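Local atomic coordinates of enoyl-CoA hydratase/isomerase family protein (Pseudomonas syringae pv. tomato, PDB entry 3OT6), a protein that belongs to the enoyl-CoA hydratase/isomerase family and probably acts on acyl-CoA thioesters, although its own substrate and reaction are not established. Residues 88-91 / 96-99; 48-53 / 192-197; 146-149 / 155-158; 82-87 / 222-227. All blocks are in the same frame, centred on the assembly; numbering follows the deposited sequence.

All four contacts belong to one crotonase-type domain. Interaction 1 and interaction 2 reach the same mixed sheet through its neighbouring parallel strands 97-100 and 50-54; their centres lie about 11 Å apart, and backbone bonds from Ile98 join them. Interaction 4 shares helix 73-91 with interaction 1 and sits about 17 Å, centre to centre, from interaction 3, which meets it where Leu146 packs on Ala87. Interactions 2 and 4 fall on opposite sides of the chain's centre, their own centres about 26 Å apart. Along the chain, interaction 1 closes before interaction 3 opens, whereas interactions 2 and 4 interleave, so that helices 186-197 and 202-230, near the C-terminal end, return to earlier parts of the fold.

Interaction 1 (88-91 / 96-99); sequences RRML and PIIV
Met90 and Ile97 join the last turn of helix 73-91 to strand 97-100 within the crotonase fold, in which this helix packs on the mixed sheet containing the strand. Their CA atoms are 7.3 Å apart, and the short loop between the two elements turns the chain from the helix into the strand. The tight part is made by one methyl group. CD1 of Ile97 lies 3.4 Å from the backbone oxygen O of Met90 and 3.8 Å from Met90 CA, so it meets main chain as well as side chain. The same CD1 is 3.9 Å from Met90 CB, and the two side chains cross at about a right angle. Ile97 reaches this far because its chain is extended beyond CB, with chi2 at 179° carrying CD1 straight out toward the helix. No hydrogen bond crosses here; the contact is van der Waals, methyl against both carbonyl oxygen and side chain, with Val51 and Val53 of the adjacent strand also touching Ile97.

The partly exposed neighbours on the helix, Arg88 and Arg89, take no part and are held by other partners: Arg88 forms a salt bridge with Asp221, and Arg89 with Asp42 and Glu45. Looser than the Ile97 contact, though still buried, is the far end of Met90, a selenomethionine. Its chain bends at the last torsion, chi3 69°, so that the terminal methyl comes toward Val99, where Met90 CE and Val99 CG2 stand 4.2 Å apart.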
loop_
_atom_site.group_PDB
_atom_site.type_symbol
_atom_site.label_atom_id
_atom_site.label_comp_id
_atom_site.label_asym_id
_atom_site.label_seq_id
_atom_site.Cartn_x
_atom_site.Cartn_y
_atom_site.Cartn_z
ATOM N N ARG A 88 -6.014 -4.389 -4.921
ATOM C CA ARG A 88 -6.091 -5.135 -6.144
ATOM C C ARG A 88 -5.861 -4.189 -7.364
ATOM O O ARG A 88 -5.251 -4.559 -8.352
ATOM C CB ARG A 88 -7.455 -5.815 -6.222
ATOM C CG ARG A 88 -7.496 -6.911 -7.236
ATOM C CD ARG A 88 -8.590 -6.627 -8.184
ATOM N NE ARG A 88 -8.881 -7.714 -9.098
ATOM C CZ ARG A 88 -8.589 -7.659 -10.394
ATOM N NH1 ARG A 88 -8.012 -6.561 -10.880
ATOM N NH2 ARG A 88 -8.866 -8.688 -11.180
ATOM N N ARG A 89 -6.298 -2.948 -7.285
ATOM C CA ARG A 89 -6.158 -2.097 -8.446
ATOM C C ARG A 89 -4.707 -1.721 -8.556
ATOM O O ARG A 89 -4.166 -1.715 -9.635
ATOM C CB ARG A 89 -7.039 -0.850 -8.353
ATOM C CG ARG A 89 -6.692 0.166 -9.388
ATOM C CD ARG A 89 -7.463 1.449 -9.221
ATOM N NE ARG A 89 -7.239 2.263 -10.402
ATOM C CZ ARG A 89 -7.778 3.442 -10.608
ATOM N NH1 ARG A 89 -8.580 3.980 -9.711
ATOM N NH2 ARG A 89 -7.523 4.062 -11.726
HETATM N N MSE A 90 -4.053 -1.477 -7.424
HETATM C CA MSE A 90 -2.651 -1.098 -7.454
HETATM C C MSE A 90 -1.796 -2.198 -8.013
HETATM O O MSE A 90 -0.819 -1.940 -8.705
HETATM C CB MSE A 90 -2.142 -0.713 -6.062
HETATM C CG MSE A 90 -2.656 0.614 -5.589
HETATM SE SE MSE A 90 -2.317 0.995 -3.685
HETATM C CE MSE A 90 -0.354 1.216 -3.645
ATOM N N LEU A 91 -2.132 -3.430 -7.692
ATOM C CA LEU A 91 -1.329 -4.572 -8.154
ATOM C C LEU A 91 -1.620 -4.856 -9.619
ATOM O O LEU A 91 -0.889 -5.599 -10.287
ATOM C CB LEU A 91 -1.628 -5.799 -7.322
ATOM C CG LEU A 91 -1.045 -5.752 -5.902
ATOM C CD1 LEU A 91 -1.814 -6.744 -5.033
ATOM C CD2 LEU A 91 0.387 -6.158 -6.013
ATOM N N PRO A 96 4.367 1.134 -13.347
ATOM C CA PRO A 96 4.973 0.755 -12.103
ATOM C C PRO A 96 4.494 1.639 -10.945
ATOM O O PRO A 96 4.380 2.853 -11.112
ATOM C CB PRO A 96 6.479 0.960 -12.388
ATOM C CG PRO A 96 6.606 0.672 -13.913
ATOM C CD PRO A 96 5.388 1.432 -14.383
ATOM N N ILE A 97 4.186 1.036 -9.796
ATOM C CA ILE A 97 3.931 1.778 -8.575
ATOM C C ILE A 97 5.066 1.609 -7.542
ATOM O O ILE A 97 5.429 0.469 -7.137
ATOM C CB ILE A 97 2.574 1.433 -7.980
ATOM C CG1 ILE A 97 1.472 1.699 -9.010
ATOM C CG2 ILE A 97 2.291 2.320 -6.731
ATOM C CD1 ILE A 97 0.069 1.369 -8.508
ATOM N N ILE A 98 5.652 2.753 -7.164
ATOM C CA ILE A 98 6.651 2.847 -6.113
ATOM C C ILE A 98 5.942 3.342 -4.878
ATOM O O ILE A 98 5.110 4.273 -4.929
ATOM C CB ILE A 98 7.775 3.821 -6.486
ATOM C CG1 ILE A 98 8.399 3.427 -7.821
ATOM C CG2 ILE A 98 8.878 3.839 -5.443
ATOM C CD1 ILE A 98 9.476 4.493 -8.382
ATOM N N VAL A 99 6.202 2.692 -3.762
ATOM C CA VAL A 99 5.712 3.234 -2.492
ATOM C C VAL A 99 6.946 3.676 -1.756
ATOM O O VAL A 99 7.914 2.875 -1.571
ATOM C CB VAL A 99 4.870 2.213 -1.655
ATOM C CG1 VAL A 99 4.491 2.825 -0.275
ATOM C CG2 VAL A 99 3.630 1.844 -2.435
#

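Interaction 2 (48-53 / 192-197); sequences RAIVIV and AVAAQL
Ile50 and Ala194 mark the closest backbone approach, their CA atoms 6.5 Å apart where the start of strand 50-54 packs against the C-terminal turns of helix 186-197. This is helix-on-sheet packing in a crotonase fold: the strand is an inner member of the mixed sheet, hydrogen-bonded through its backbone to Gly15 and Ala17 on one flank and to Pro96 and Ile98 on the other.

Ile50 carries the contact with two branches, each directed at a different part of the helix. Its CG2 branch meets the methyl of the small residue Ala194, CG2 to CB being 4.0 Å. Its longer branch runs on, chi2 at 164° keeping it extended, until CD1 rests against the helix backbone: Ile50 CD1 is 3.4 Å from Ala194 O. The same CD1 lies 3.8 Å from Leu197 CB, so the methyl touches both residues, one helical turn apart. No polar bond links the segments, and 162 Å² of surface is buried in all.

Two strand positions on, Ile52 follows the same face but stays farther off, its CD1 5.0 Å from Ala194 CB. Ile98 of the adjacent strand touches Val193, Ala194 and Leu197, which extends the helix's apolar seat across two strands. Before the strand begins, the chain leaves helix 31-46 through a Schellman motif in which Arg48, at positive phi, is the C-prime residue: Ala49 N bonds back to Ala44 O, and Arg48 N to Glu45 O.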
loop_
_atom_site.group_PDB
_atom_site.type_symbol
_atom_site.label_atom_id
_atom_site.label_comp_id
_atom_site.label_asym_id
_atom_site.label_seq_id
_atom_site.Cartn_x
_atom_site.Cartn_y
_atom_site.Cartn_z
ATOM N N ARG A 48 0.111 8.194 -18.181
ATOM C CA ARG A 48 1.051 7.068 -18.377
ATOM C C ARG A 48 2.263 7.130 -17.485
ATOM O O ARG A 48 3.356 6.758 -17.918
ATOM C CB ARG A 48 1.518 6.933 -19.818
ATOM C CG ARG A 48 0.442 7.230 -20.849
ATOM C CD ARG A 48 0.998 6.858 -22.224
ATOM N NE ARG A 48 0.329 5.643 -22.637
ATOM C CZ ARG A 48 0.915 4.466 -22.803
ATOM N NH1 ARG A 48 2.232 4.291 -22.667
ATOM N NH2 ARG A 48 0.134 3.451 -23.113
ATOM N N ALA A 49 2.073 7.531 -16.230
ATOM C CA ALA A 49 3.224 7.882 -15.420
ATOM C C ALA A 49 3.719 6.726 -14.522
ATOM O O ALA A 49 2.915 5.914 -14.054
ATOM C CB ALA A 49 2.882 9.138 -14.568
ATOM N N ILE A 50 5.017 6.670 -14.269
ATOM C CA ILE A 50 5.485 5.958 -13.130
ATOM C C ILE A 50 4.907 6.598 -11.829
ATOM O O ILE A 50 4.953 7.833 -11.661
ATOM C CB ILE A 50 7.004 5.901 -13.122
ATOM C CG1 ILE A 50 7.437 5.012 -14.291
ATOM C CG2 ILE A 50 7.483 5.234 -11.805
ATOM C CD1 ILE A 50 8.898 5.145 -14.675
ATOM N N VAL A 51 4.297 5.787 -10.953
ATOM C CA VAL A 51 3.594 6.347 -9.775
ATOM C C VAL A 51 4.485 6.166 -8.576
ATOM O O VAL A 51 5.145 5.128 -8.441
ATOM C CB VAL A 51 2.248 5.636 -9.481
ATOM C CG1 VAL A 51 1.719 6.056 -8.102
ATOM C CG2 VAL A 51 1.157 5.940 -10.605
ATOM N N ILE A 52 4.593 7.225 -7.766
ATOM C CA ILE A 52 5.230 7.191 -6.414
ATOM C C ILE A 52 4.146 7.543 -5.358
ATOM O O ILE A 52 3.662 8.659 -5.352
ATOM C CB ILE A 52 6.329 8.220 -6.253
ATOM C CG1 ILE A 52 7.510 7.911 -7.126
ATOM C CG2 ILE A 52 6.898 8.153 -4.826
ATOM C CD1 ILE A 52 8.715 8.936 -6.892
ATOM N N VAL A 53 3.764 6.608 -4.496
ATOM C CA VAL A 53 2.819 6.879 -3.428
ATOM C C VAL A 53 3.675 7.141 -2.188
ATOM O O VAL A 53 4.606 6.389 -1.906
ATOM C CB VAL A 53 1.861 5.661 -3.155
ATOM C CG1 VAL A 53 0.911 5.945 -1.979
ATOM C CG2 VAL A 53 1.020 5.316 -4.367
ATOM N N ALA A 192 15.337 7.919 -8.313
ATOM C CA ALA A 192 16.351 7.115 -8.927
ATOM C C ALA A 192 15.821 5.730 -9.422
ATOM O O ALA A 192 16.280 5.226 -10.456
ATOM C CB ALA A 192 17.530 6.949 -7.964
ATOM N N VAL A 193 14.899 5.112 -8.657
ATOM C CA VAL A 193 14.234 3.876 -9.034
ATOM C C VAL A 193 13.268 4.140 -10.179
ATOM O O VAL A 193 13.166 3.355 -11.130
ATOM C CB VAL A 193 13.436 3.290 -7.846
ATOM C CG1 VAL A 193 12.544 2.097 -8.322
ATOM C CG2 VAL A 193 14.385 2.824 -6.767
ATOM N N ALA A 194 12.536 5.236 -10.091
ATOM C CA ALA A 194 11.698 5.654 -11.194
ATOM C C ALA A 194 12.530 5.788 -12.476
ATOM O O ALA A 194 12.085 5.331 -13.537
ATOM C CB ALA A 194 11.026 6.929 -10.871
ATOM N N ALA A 195 13.739 6.374 -12.380
ATOM C CA ALA A 195 14.560 6.595 -13.548
ATOM C C ALA A 195 14.891 5.253 -14.172
ATOM O O ALA A 195 14.894 5.142 -15.404
ATOM C CB ALA A 195 15.859 7.414 -13.196
ATOM N N GLN A 196 15.163 4.233 -13.341
ATOM C CA GLN A 196 15.467 2.894 -13.879
ATOM C C GLN A 196 14.228 2.193 -14.444
ATOM O O GLN A 196 14.333 1.381 -15.370
ATOM C CB GLN A 196 16.176 1.986 -12.860
ATOM C CG GLN A 196 17.561 2.500 -12.371
ATOM C CD GLN A 196 18.581 2.674 -13.528
ATOM O OE1 GLN A 196 18.971 3.810 -13.884
ATOM N NE2 GLN A 196 18.980 1.539 -14.143
ATOM N N LEU A 197 13.052 2.496 -13.895
ATOM C CA LEU A 197 11.811 1.908 -14.421
ATOM C C LEU A 197 11.451 2.533 -15.758
ATOM O O LEU A 197 10.888 1.844 -16.631
ATOM C CB LEU A 197 10.619 1.961 -13.431
ATOM C CG LEU A 197 10.755 1.128 -12.147
ATOM C CD1 LEU A 197 9.868 1.709 -11.042
ATOM C CD2 LEU A 197 10.451 -0.332 -12.385
#

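Interaction 3 (146-149 / 155-158); sequences LARD and AFNR
Phe156 has its ring anti to the backbone N (chi1 168°), which sends it from helix 153-160 toward helix 141-150, while the Arg148 chain bends at chi3 (-48°), which brings the guanidinium beside the CZ/CE2 end of that ring. Two consecutive helices of the crotonase-type domain thus pack through Phe156, its CA 6.5 Å from Arg148 CA.

The ring is approached from several directions at once. CG of Arg148 stands 3.9 Å above one face, displaced toward the rim, so the aliphatic part of the side chain does much of the touching; Arg148 CB is 3.7 Å from Phe156 CE1. At the ring's edge, in its plane, lies the methyl of Ala147, with Ala147 CB 3.7 Å from Phe156 CE1. The helix backbone also takes part: Arg148 N is 3.3 Å from the same Phe156 CE1.

Farther out, Phe156 CZ sits 4.0 Å above the plane of the Arg148 guanidinium, again off centre. The planes are 52° apart, so the rim of the ring points at a guanidinium face and the two do not stack. Arg148 NH1 comes 3.8 Å from Phe156 CE2. The charge itself is met elsewhere, as Arg148 NH2 makes a salt bridge with Glu145 on the same helix, which probably helps to fix where the guanidinium lies. Arg148 is exposed, whereas Ala147 is buried.

Only a short turn separates the two helices, and Leu151 within it also touches Phe156. From the other side of helix 141-150, Leu146 packs on Ala87 and Leu91 of helix 73-91 and on Leu220 of helix 202-230.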
loop_
_atom_site.group_PDB
_atom_site.type_symbol
_atom_site.label_atom_id
_atom_site.label_comp_id
_atom_site.label_asym_id
_atom_site.label_seq_id
_atom_site.Cartn_x
_atom_site.Cartn_y
_atom_site.Cartn_z
ATOM N N LEU A 146 -2.555 -10.724 0.604
ATOM C CA LEU A 146 -1.526 -9.751 0.237
ATOM C C LEU A 146 -0.245 -10.045 0.965
ATOM O O LEU A 146 0.832 -9.904 0.413
ATOM C CB LEU A 146 -1.957 -8.336 0.585
ATOM C CG LEU A 146 -3.152 -7.715 -0.188
ATOM C CD1 LEU A 146 -3.597 -6.409 0.495
ATOM C CD2 LEU A 146 -2.767 -7.425 -1.583
ATOM N N ALA A 147 -0.325 -10.457 2.222
ATOM C CA ALA A 147 0.906 -10.699 2.990
ATOM C C ALA A 147 1.561 -11.988 2.532
ATOM O O ALA A 147 2.774 -12.064 2.352
ATOM C CB ALA A 147 0.634 -10.721 4.428
ATOM N N ARG A 148 0.734 -12.974 2.224
ATOM C CA ARG A 148 1.249 -14.270 1.847
ATOM C C ARG A 148 2.079 -14.161 0.606
ATOM O O ARG A 148 3.080 -14.848 0.461
ATOM C CB ARG A 148 0.116 -15.273 1.633
ATOM C CG ARG A 148 0.659 -16.719 1.611
ATOM C CD ARG A 148 -0.349 -17.783 1.138
ATOM N NE ARG A 148 -1.679 -17.699 1.766
ATOM C CZ ARG A 148 -1.967 -18.278 2.930
ATOM N NH1 ARG A 148 -1.004 -19.013 3.599
ATOM N NH2 ARG A 148 -3.221 -18.122 3.409
ATOM N N ASP A 149 1.659 -13.294 -0.299
ATOM C CA ASP A 149 2.227 -13.279 -1.605
ATOM C C ASP A 149 3.528 -12.534 -1.603
ATOM O O ASP A 149 4.344 -12.805 -2.474
ATOM C CB ASP A 149 1.253 -12.649 -2.651
ATOM C CG ASP A 149 1.679 -12.965 -4.093
ATOM O OD1 ASP A 149 1.661 -14.181 -4.444
ATOM O OD2 ASP A 149 2.100 -12.041 -4.840
ATOM N N ALA A 155 8.811 -14.749 7.970
ATOM C CA ALA A 155 8.364 -13.454 8.494
ATOM C C ALA A 155 6.847 -13.396 8.409
ATOM O O ALA A 155 6.224 -12.707 9.212
ATOM C CB ALA A 155 8.978 -12.300 7.726
ATOM N N PHE A 156 6.248 -14.113 7.459
ATOM C CA PHE A 156 4.785 -14.054 7.238
ATOM C C PHE A 156 3.881 -14.479 8.437
ATOM O O PHE A 156 2.978 -13.734 8.781
ATOM C CB PHE A 156 4.437 -14.873 6.005
ATOM C CG PHE A 156 2.976 -15.146 5.825
ATOM C CD1 PHE A 156 2.114 -14.148 5.347
ATOM C CD2 PHE A 156 2.475 -16.425 6.049
ATOM C CE1 PHE A 156 0.730 -14.387 5.158
ATOM C CE2 PHE A 156 1.083 -16.719 5.858
ATOM C CZ PHE A 156 0.205 -15.677 5.387
ATOM N N ASN A 157 4.081 -15.658 9.043
ATOM C CA ASN A 157 3.334 -16.028 10.240
ATOM C C ASN A 157 3.686 -15.006 11.392
ATOM O O ASN A 157 2.850 -14.669 12.227
ATOM C CB ASN A 157 3.656 -17.449 10.642
ATOM C CG ASN A 157 5.077 -17.577 11.211
ATOM O OD1 ASN A 157 5.259 -17.667 12.434
ATOM N ND2 ASN A 157 6.072 -17.449 10.355
ATOM N N ARG A 158 4.896 -14.464 11.424
ATOM C CA ARG A 158 5.218 -13.601 12.551
ATOM C C ARG A 158 4.505 -12.285 12.362
ATOM O O ARG A 158 3.968 -11.682 13.302
ATOM C CB ARG A 158 6.712 -13.434 12.708
ATOM C CG ARG A 158 7.361 -14.647 13.399
ATOM C CD ARG A 158 8.870 -14.796 13.057
ATOM N NE ARG A 158 9.455 -13.488 13.158
ATOM C CZ ARG A 158 10.355 -12.995 12.322
ATOM N NH1 ARG A 158 10.838 -13.715 11.325
ATOM N NH2 ARG A 158 10.776 -11.763 12.517
#

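Interaction 4 (82-87 / 222-227); sequences QGSTLA and AAIEQD
Ile224 reaches from helix 202-230 into the surface of helix 73-91, and its side chain meets Ser84 and Thr85. CG1 of Ile224 is 3.5 Å from Ser84 CB. Beyond it, Ile224 CD1 lies 3.6 Å from Thr85 OG1, and it is equally close to the main chain, 3.6 Å from Thr85 N. The Thr85 and Ile224 side chains cross at about a right angle. Ile224 has CG1 beside its backbone N (chi1 -75°) and an extended chi2 of 168°, which carries CD1 out to the Thr85 backbone. With small residues facing it, the backbones come near: the CA atoms of Ser84 and Ile224 are 6.5 Å apart.

A polar bridge runs alongside this van der Waals contact. One water is 2.6 Å from Ser84 OG and donates to Asp227 OD2 at 2.8 Å, so the two segments, between which there is no direct hydrogen bond, are joined through a water. The setting is the helical layer of a crotonase fold, in which the long C-terminal helix of this chain lies against the earlier helix that leads into strand 97-100.

The hydroxyls have partners within their own helix as well: Ser84 OG bonds to Val80 O, and Thr85 OG1 to Ala81 O, each one turn back. Asp227 is positioned by a third helix. Its OD1 pairs with the backbone N of His141 and its OD2 with that of Ala142, both at the start of helix 141-150, where the helix dipole would probably steady the carboxylate. The methyl of Ala142 also touches Ser84.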
loop_
_atom_site.group_PDB
_atom_site.type_symbol
_atom_site.label_atom_id
_atom_site.label_comp_id
_atom_site.label_asym_id
_atom_site.label_seq_id
_atom_site.Cartn_x
_atom_site.Cartn_y
_atom_site.Cartn_z
ATOM N N GLN A 82 -13.445 -1.620 -0.077
ATOM C CA GLN A 82 -12.941 -0.570 -0.969
ATOM C C GLN A 82 -11.441 -0.576 -0.886
ATOM O O GLN A 82 -10.740 -0.400 -1.867
ATOM C CB GLN A 82 -13.403 0.793 -0.518
ATOM C CG GLN A 82 -14.808 1.254 -0.730
ATOM C CD GLN A 82 -14.931 2.707 -0.019
ATOM O OE1 GLN A 82 -15.346 2.786 1.167
ATOM N NE2 GLN A 82 -14.491 3.833 -0.727
ATOM N N GLY A 83 -10.922 -0.747 0.321
ATOM C CA GLY A 83 -9.511 -0.676 0.515
ATOM C C GLY A 83 -8.801 -1.877 -0.119
ATOM O O GLY A 83 -7.678 -1.717 -0.666
ATOM N N SER A 84 -9.395 -3.070 0.014
ATOM C CA SER A 84 -8.888 -4.264 -0.653
ATOM C C SER A 84 -8.972 -4.162 -2.193
ATOM O O SER A 84 -8.059 -4.642 -2.898
ATOM C CB SER A 84 -9.698 -5.470 -0.222
ATOM O OG SER A 84 -9.545 -5.626 1.168
ATOM N N THR A 85 -10.105 -3.593 -2.699
ATOM C CA THR A 85 -10.325 -3.336 -4.127
ATOM C C THR A 85 -9.209 -2.386 -4.626
ATOM O O THR A 85 -8.630 -2.619 -5.728
ATOM C CB THR A 85 -11.733 -2.697 -4.370
ATOM O OG1 THR A 85 -12.788 -3.656 -4.065
ATOM C CG2 THR A 85 -11.880 -2.192 -5.788
ATOM N N LEU A 86 -8.853 -1.387 -3.794
ATOM C CA LEU A 86 -7.761 -0.468 -4.112
ATOM C C LEU A 86 -6.446 -1.226 -4.127
ATOM O O LEU A 86 -5.614 -0.979 -5.012
ATOM C CB LEU A 86 -7.687 0.758 -3.165
ATOM C CG LEU A 86 -6.432 1.636 -3.238
ATOM C CD1 LEU A 86 -6.365 2.408 -4.605
ATOM C CD2 LEU A 86 -6.312 2.650 -2.088
ATOM N N ALA A 87 -6.225 -2.145 -3.180
ATOM C CA ALA A 87 -4.981 -2.946 -3.228
ATOM C C ALA A 87 -4.921 -3.762 -4.559
ATOM O O ALA A 87 -3.879 -3.856 -5.210
ATOM C CB ALA A 87 -4.824 -3.901 -1.971
ATOM N N ALA A 222 -11.973 -13.154 -4.953
ATOM C CA ALA A 222 -12.673 -14.114 -4.133
ATOM C C ALA A 222 -12.660 -13.642 -2.683
ATOM O O ALA A 222 -13.700 -13.626 -2.040
ATOM C CB ALA A 222 -12.052 -15.535 -4.255
ATOM N N ALA A 223 -11.496 -13.218 -2.196
ATOM C CA ALA A 223 -11.288 -12.755 -0.818
ATOM C C ALA A 223 -12.153 -11.570 -0.502
ATOM O O ALA A 223 -12.750 -11.509 0.558
ATOM C CB ALA A 223 -9.815 -12.386 -0.580
ATOM N N ILE A 224 -12.193 -10.596 -1.414
ATOM C CA ILE A 224 -12.946 -9.341 -1.169
ATOM C C ILE A 224 -14.414 -9.739 -0.872
ATOM O O ILE A 224 -15.026 -9.208 0.049
ATOM C CB ILE A 224 -12.803 -8.331 -2.339
ATOM C CG1 ILE A 224 -11.423 -7.667 -2.318
ATOM C CG2 ILE A 224 -13.956 -7.309 -2.393
ATOM C CD1 ILE A 224 -11.130 -6.874 -3.653
ATOM N N GLU A 225 -14.914 -10.727 -1.614
ATOM C CA GLU A 225 -16.286 -11.205 -1.469
ATOM C C GLU A 225 -16.501 -12.020 -0.210
ATOM O O GLU A 225 -17.435 -11.770 0.501
ATOM C CB GLU A 225 -16.731 -12.001 -2.703
ATOM C CG GLU A 225 -18.046 -11.419 -3.237
ATOM C CD GLU A 225 -17.889 -9.932 -3.687
ATOM O OE1 GLU A 225 -18.495 -9.018 -3.023
ATOM O OE2 GLU A 225 -17.127 -9.692 -4.678
ATOM N N GLN A 226 -15.618 -12.975 0.060
ATOM C CA GLN A 226 -15.605 -13.663 1.326
ATOM C C GLN A 226 -15.537 -12.738 2.543
ATOM O O GLN A 226 -16.116 -13.055 3.549
ATOM C CB GLN A 226 -14.461 -14.668 1.374
ATOM C CG GLN A 226 -14.873 -16.002 0.847
ATOM C CD GLN A 226 -15.915 -16.691 1.798
ATOM O OE1 GLN A 226 -15.613 -17.048 2.982
ATOM N NE2 GLN A 226 -17.145 -16.854 1.285
ATOM N N ASP A 227 -14.812 -11.630 2.448
ATOM C CA ASP A 227 -14.601 -10.743 3.556
ATOM C C ASP A 227 -15.858 -9.930 3.809
ATOM O O ASP A 227 -16.213 -9.689 4.959
ATOM C CB ASP A 227 -13.391 -9.811 3.319
ATOM C CG ASP A 227 -12.033 -10.505 3.549
ATOM O OD1 ASP A 227 -11.991 -11.529 4.262
ATOM O OD2 ASP A 227 -10.995 -10.026 3.031
HETATM O O HOH W 1 -11.271 -7.487 1.869
#